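PDB 4ZM5: chain length determinant protein from Shigella flexneri, which regulates the chain length of the lipopolysaccharide O-antigen, and so probably helps set how many repeat units each surface polysaccharide carries. Local coordinates for residues L145-R148 and Q149-E152; E171-Q175 and D176-L180. The protein carries 1 engineered substitution. All coordinates share one frame; numbering follows the deposited sequence.

Contact 1. Residues L145-R148 and Q149-E152; sequences LRIR and QIQE
Gln149 reaches back along the helix to Arg146, one turn earlier, and its amide oxygen takes a hydrogen bond from the guanidinium: Arg146 NH1 to Gln149 OE1 is 2.9 Å. The two side chains cross at about a right angle. OE1 lies at the edge of the guanidinium and almost in its plane. The guanidinium and amide planes are 52° apart, and NH1 approaches OE1 from 49° out of the amide's carbonyl plane, not along a lone pair. Arg146 gets there because its CG stands anti to the backbone N (chi1 -163°) and its chain bends at chi2. The bend also brings Arg146 CD to 3.4 Å from Gln149 OE1.

Gln149 suits this place because its length spans one turn while its aliphatic part lies over the carbonyl of Leu145, with Gln149 CG 3.2 Å from Leu145 O. That oxygen accepts the backbone N-H of Gln149, in the i to i+4 pattern that continues through Ile150, Gln151 and Glu152. Leu145 CG and CD1 lie over one face of the Gln149 amide, with Leu145 CG 4.1 Å from Gln149 CD. Arg148 bends at chi3, and Leu145 CA lies off one face of its guanidinium, toward the rim. On another side of the helix, Ile147 CD1 and Ile150 CD1 meet at 4.2 Å, branched apolar groups fit for a buried surface.

Arg146 NE also makes a salt bridge with Asp176 of the third subunit. Glu152 OE1 is hydrogen-bonded to Thr195 OG1 of the second subunit, whose Pro197 packs on Leu145 and Arg148. Both segments belong to the long helix 91-159, and Ile150 sits against Leu186, Met189 and Ile190 of helix 183-191.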
# COMPACT_ATOMS: atom_id res chain seq x y z
N LEU B 145 1.83 -27.37 -21.91
CA LEU B 145 3.06 -27.56 -22.70
C LEU B 145 3.69 -28.92 -22.36
O LEU B 145 3.94 -29.70 -23.28
CB LEU B 145 4.05 -26.41 -22.46
CG LEU B 145 5.47 -26.60 -22.98
CD1 LEU B 145 5.52 -26.61 -24.50
CD2 LEU B 145 6.38 -25.55 -22.43
N ARG B 146 3.83 -29.23 -21.06
CA ARG B 146 4.40 -30.49 -20.59
C ARG B 146 3.61 -31.69 -21.08
O ARG B 146 4.24 -32.64 -21.54
CB ARG B 146 4.55 -30.51 -19.06
CG ARG B 146 5.52 -31.60 -18.54
CD ARG B 146 6.74 -31.77 -19.44
NE ARG B 146 7.87 -32.38 -18.75
CZ ARG B 146 9.14 -32.25 -19.13
NH1 ARG B 146 9.44 -31.56 -20.22
NH2 ARG B 146 10.11 -32.82 -18.43
N ILE B 147 2.25 -31.64 -21.07
CA ILE B 147 1.42 -32.73 -21.58
C ILE B 147 1.66 -32.92 -23.09
O ILE B 147 1.83 -34.06 -23.51
CB ILE B 147 -0.09 -32.60 -21.23
CG1 ILE B 147 -0.33 -32.45 -19.70
CG2 ILE B 147 -0.93 -33.77 -21.83
CD1 ILE B 147 0.25 -33.61 -18.74
N ARG B 148 1.74 -31.81 -23.89
CA ARG B 148 2.03 -31.88 -25.32
C ARG B 148 3.40 -32.55 -25.56
O ARG B 148 3.50 -33.44 -26.41
CB ARG B 148 1.99 -30.47 -25.96
CG ARG B 148 0.58 -29.99 -26.27
CD ARG B 148 0.52 -28.72 -27.13
NE ARG B 148 1.40 -27.63 -26.69
CZ ARG B 148 1.06 -26.66 -25.84
NH1 ARG B 148 -0.16 -26.64 -25.31
NH2 ARG B 148 1.94 -25.73 -25.50
N GLN B 149 4.42 -32.17 -24.75
CA GLN B 149 5.77 -32.74 -24.80
C GLN B 149 5.77 -34.24 -24.51
O GLN B 149 6.45 -34.98 -25.20
CB GLN B 149 6.71 -32.01 -23.81
CG GLN B 149 6.93 -30.56 -24.20
CD GLN B 149 7.92 -29.83 -23.30
OE1 GLN B 149 7.87 -29.90 -22.08
NE2 GLN B 149 8.83 -29.08 -23.89
N ILE B 150 4.97 -34.68 -23.50
CA ILE B 150 4.77 -36.09 -23.11
C ILE B 150 4.06 -36.81 -24.27
O ILE B 150 4.46 -37.93 -24.61
CB ILE B 150 4.02 -36.22 -21.74
CG1 ILE B 150 4.87 -35.60 -20.59
CG2 ILE B 150 3.66 -37.67 -21.41
CD1 ILE B 150 4.11 -35.27 -19.29
N GLN B 151 3.05 -36.16 -24.90
CA GLN B 151 2.33 -36.75 -26.04
C GLN B 151 3.27 -37.00 -27.23
O GLN B 151 3.15 -38.03 -27.90
CB GLN B 151 1.14 -35.87 -26.48
CG GLN B 151 -0.12 -36.10 -25.65
CD GLN B 151 -1.24 -35.11 -25.92
OE1 GLN B 151 -1.03 -33.91 -26.15
NE2 GLN B 151 -2.47 -35.59 -25.80
N GLU B 152 4.19 -36.07 -27.47
CA GLU B 152 5.16 -36.18 -28.55
C GLU B 152 6.17 -37.28 -28.27
O GLU B 152 6.45 -38.08 -29.15
CB GLU B 152 5.87 -34.84 -28.80
CG GLU B 152 4.99 -33.83 -29.51
CD GLU B 152 4.24 -34.32 -30.74
OE1 GLU B 152 4.91 -34.70 -31.73
OE2 GLU B 152 2.99 -34.31 -30.71

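Contact 2. Residues E171-Q175 and D176-L180; sequences EDVTQ and DTLFL
A type I beta turn over residues 174-177, in the loop between helix 91-159 and helix 183-191, is built round two threonines, Thr174 and Thr177, and leads into the 3-10 turn at Phe179 and Leu180. Thr174 N to Thr177 OG1 is 2.9 Å, a hydrogen bond almost straight at 176°. In return Thr177 N donates to Thr174 O at 3.1 Å, from well above the carbonyl plane; each residue gives its backbone N-H to the other, one to a hydroxyl and one to a carbonyl. Thr177 chi1 (53°) sets OG1 between its own N and carbonyl carbon, turned back toward Thr174. The same Thr174 O receives a weak bond from Leu178 N, and Thr174 OG1 a weak one from Asp176 N at 3.3 Å. Beside this polar centre, Val173 CG2 packs on Leu178 CD2 at 3.5 Å, the side chains crossing at about a right angle.

Water 1 joins Thr177 OG1 to Asp172 O, the latter weakly, while water 2 donates to Gln175 O and accepts from Phe179 N. Asp176 OD1 and OD2 make salt bridges with Arg196 and Arg146 of the second subunit, which would be expected to favour the ionised carboxylate.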
# COMPACT_ATOMS: atom_id res chain seq x y z
N GLU B 171 18.30 -36.45 -13.46
CA GLU B 171 18.01 -35.17 -12.80
C GLU B 171 16.62 -34.66 -13.27
O GLU B 171 15.68 -34.54 -12.46
CB GLU B 171 19.10 -34.12 -13.11
CG GLU B 171 20.37 -34.26 -12.29
CD GLU B 171 21.08 -32.96 -12.01
OE1 GLU B 171 21.70 -32.40 -12.94
OE2 GLU B 171 21.02 -32.49 -10.84
N ASP B 172 16.50 -34.43 -14.58
CA ASP B 172 15.29 -33.94 -15.24
C ASP B 172 15.20 -34.47 -16.68
O ASP B 172 16.21 -34.80 -17.30
CB ASP B 172 15.26 -32.40 -15.24
CG ASP B 172 16.38 -31.76 -16.05
OD1 ASP B 172 16.13 -31.38 -17.21
OD2 ASP B 172 17.51 -31.66 -15.52
N VAL B 173 13.98 -34.54 -17.20
CA VAL B 173 13.81 -34.96 -18.57
C VAL B 173 13.40 -33.74 -19.41
O VAL B 173 12.77 -32.79 -18.93
CB VAL B 173 12.86 -36.16 -18.75
CG1 VAL B 173 13.58 -37.47 -18.47
CG2 VAL B 173 11.61 -36.02 -17.88
N THR B 174 13.87 -33.74 -20.64
CA THR B 174 13.63 -32.73 -21.66
C THR B 174 12.75 -33.34 -22.71
O THR B 174 12.48 -34.55 -22.66
CB THR B 174 14.96 -32.27 -22.28
OG1 THR B 174 15.51 -33.36 -23.08
CG2 THR B 174 15.95 -31.74 -21.24
N GLN B 175 12.38 -32.55 -23.72
CA GLN B 175 11.59 -33.02 -24.84
C GLN B 175 12.25 -34.23 -25.52
O GLN B 175 11.56 -35.18 -25.90
CB GLN B 175 11.36 -31.89 -25.84
CG GLN B 175 10.64 -32.31 -27.12
CD GLN B 175 9.21 -32.72 -26.92
OE1 GLN B 175 8.30 -31.93 -27.14
NE2 GLN B 175 8.97 -33.98 -26.53
N ASP B 176 13.60 -34.19 -25.62
CA ASP B 176 14.38 -35.24 -26.26
C ASP B 176 14.65 -36.45 -25.37
O ASP B 176 14.90 -37.52 -25.90
CB ASP B 176 15.72 -34.65 -26.75
CG ASP B 176 15.57 -33.43 -27.66
OD1 ASP B 176 14.78 -33.50 -28.61
OD2 ASP B 176 16.21 -32.41 -27.38
N THR B 177 14.59 -36.32 -24.02
CA THR B 177 14.91 -37.45 -23.16
C THR B 177 13.67 -38.05 -22.48
O THR B 177 13.82 -39.10 -21.84
CB THR B 177 16.02 -37.09 -22.13
OG1 THR B 177 15.67 -35.91 -21.40
CG2 THR B 177 17.36 -36.89 -22.79
N LEU B 178 12.46 -37.49 -22.69
CA LEU B 178 11.22 -37.98 -22.08
C LEU B 178 10.85 -39.38 -22.53
O LEU B 178 10.34 -40.14 -21.70
CB LEU B 178 10.04 -37.04 -22.38
CG LEU B 178 9.71 -35.94 -21.39
CD1 LEU B 178 8.84 -34.89 -22.08
CD2 LEU B 178 8.96 -36.49 -20.17
N PHE B 179 11.08 -39.73 -23.80
CA PHE B 179 10.71 -41.05 -24.35
C PHE B 179 11.45 -42.18 -23.60
O PHE B 179 10.99 -43.32 -23.59
CB PHE B 179 10.96 -41.11 -25.87
CG PHE B 179 12.34 -41.56 -26.28
CD1 PHE B 179 13.39 -40.66 -26.35
CD2 PHE B 179 12.60 -42.90 -26.55
CE1 PHE B 179 14.68 -41.08 -26.71
CE2 PHE B 179 13.88 -43.32 -26.90
CZ PHE B 179 14.91 -42.41 -26.98
N LEU B 180 12.60 -41.85 -22.97
CA LEU B 180 13.41 -42.80 -22.22
C LEU B 180 12.69 -43.30 -20.96
O LEU B 180 13.16 -44.25 -20.33
CB LEU B 180 14.75 -42.20 -21.83
CG LEU B 180 15.74 -41.91 -22.96
CD1 LEU B 180 16.90 -41.07 -22.44
CD2 LEU B 180 16.29 -43.17 -23.57
O HOH W 1 17.82 -34.89 -20.22
O HOH W 2 11.58 -37.80 -25.99

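Going from the N terminus, the chain passes through helix 91-159, where contact 1 spans consecutive turns, and then runs past the helix end into the loop that contains contact 2. The two follow in series, neither enclosing the other, with centres about 11 Å apart. The loop folds back on the helix: Arg146 NH2 reaches Val173 O at 2.7 Å and Gln175 NE2 reaches Gln149 O at 3.0 Å, both probable hydrogen bonds, while Leu178 CD1 packs beside them. Residues 171-180 are thereby tied to the long helix just before helix 183-191 begins. Between subunits, contact 1 of one copy also meets contact 2 of another.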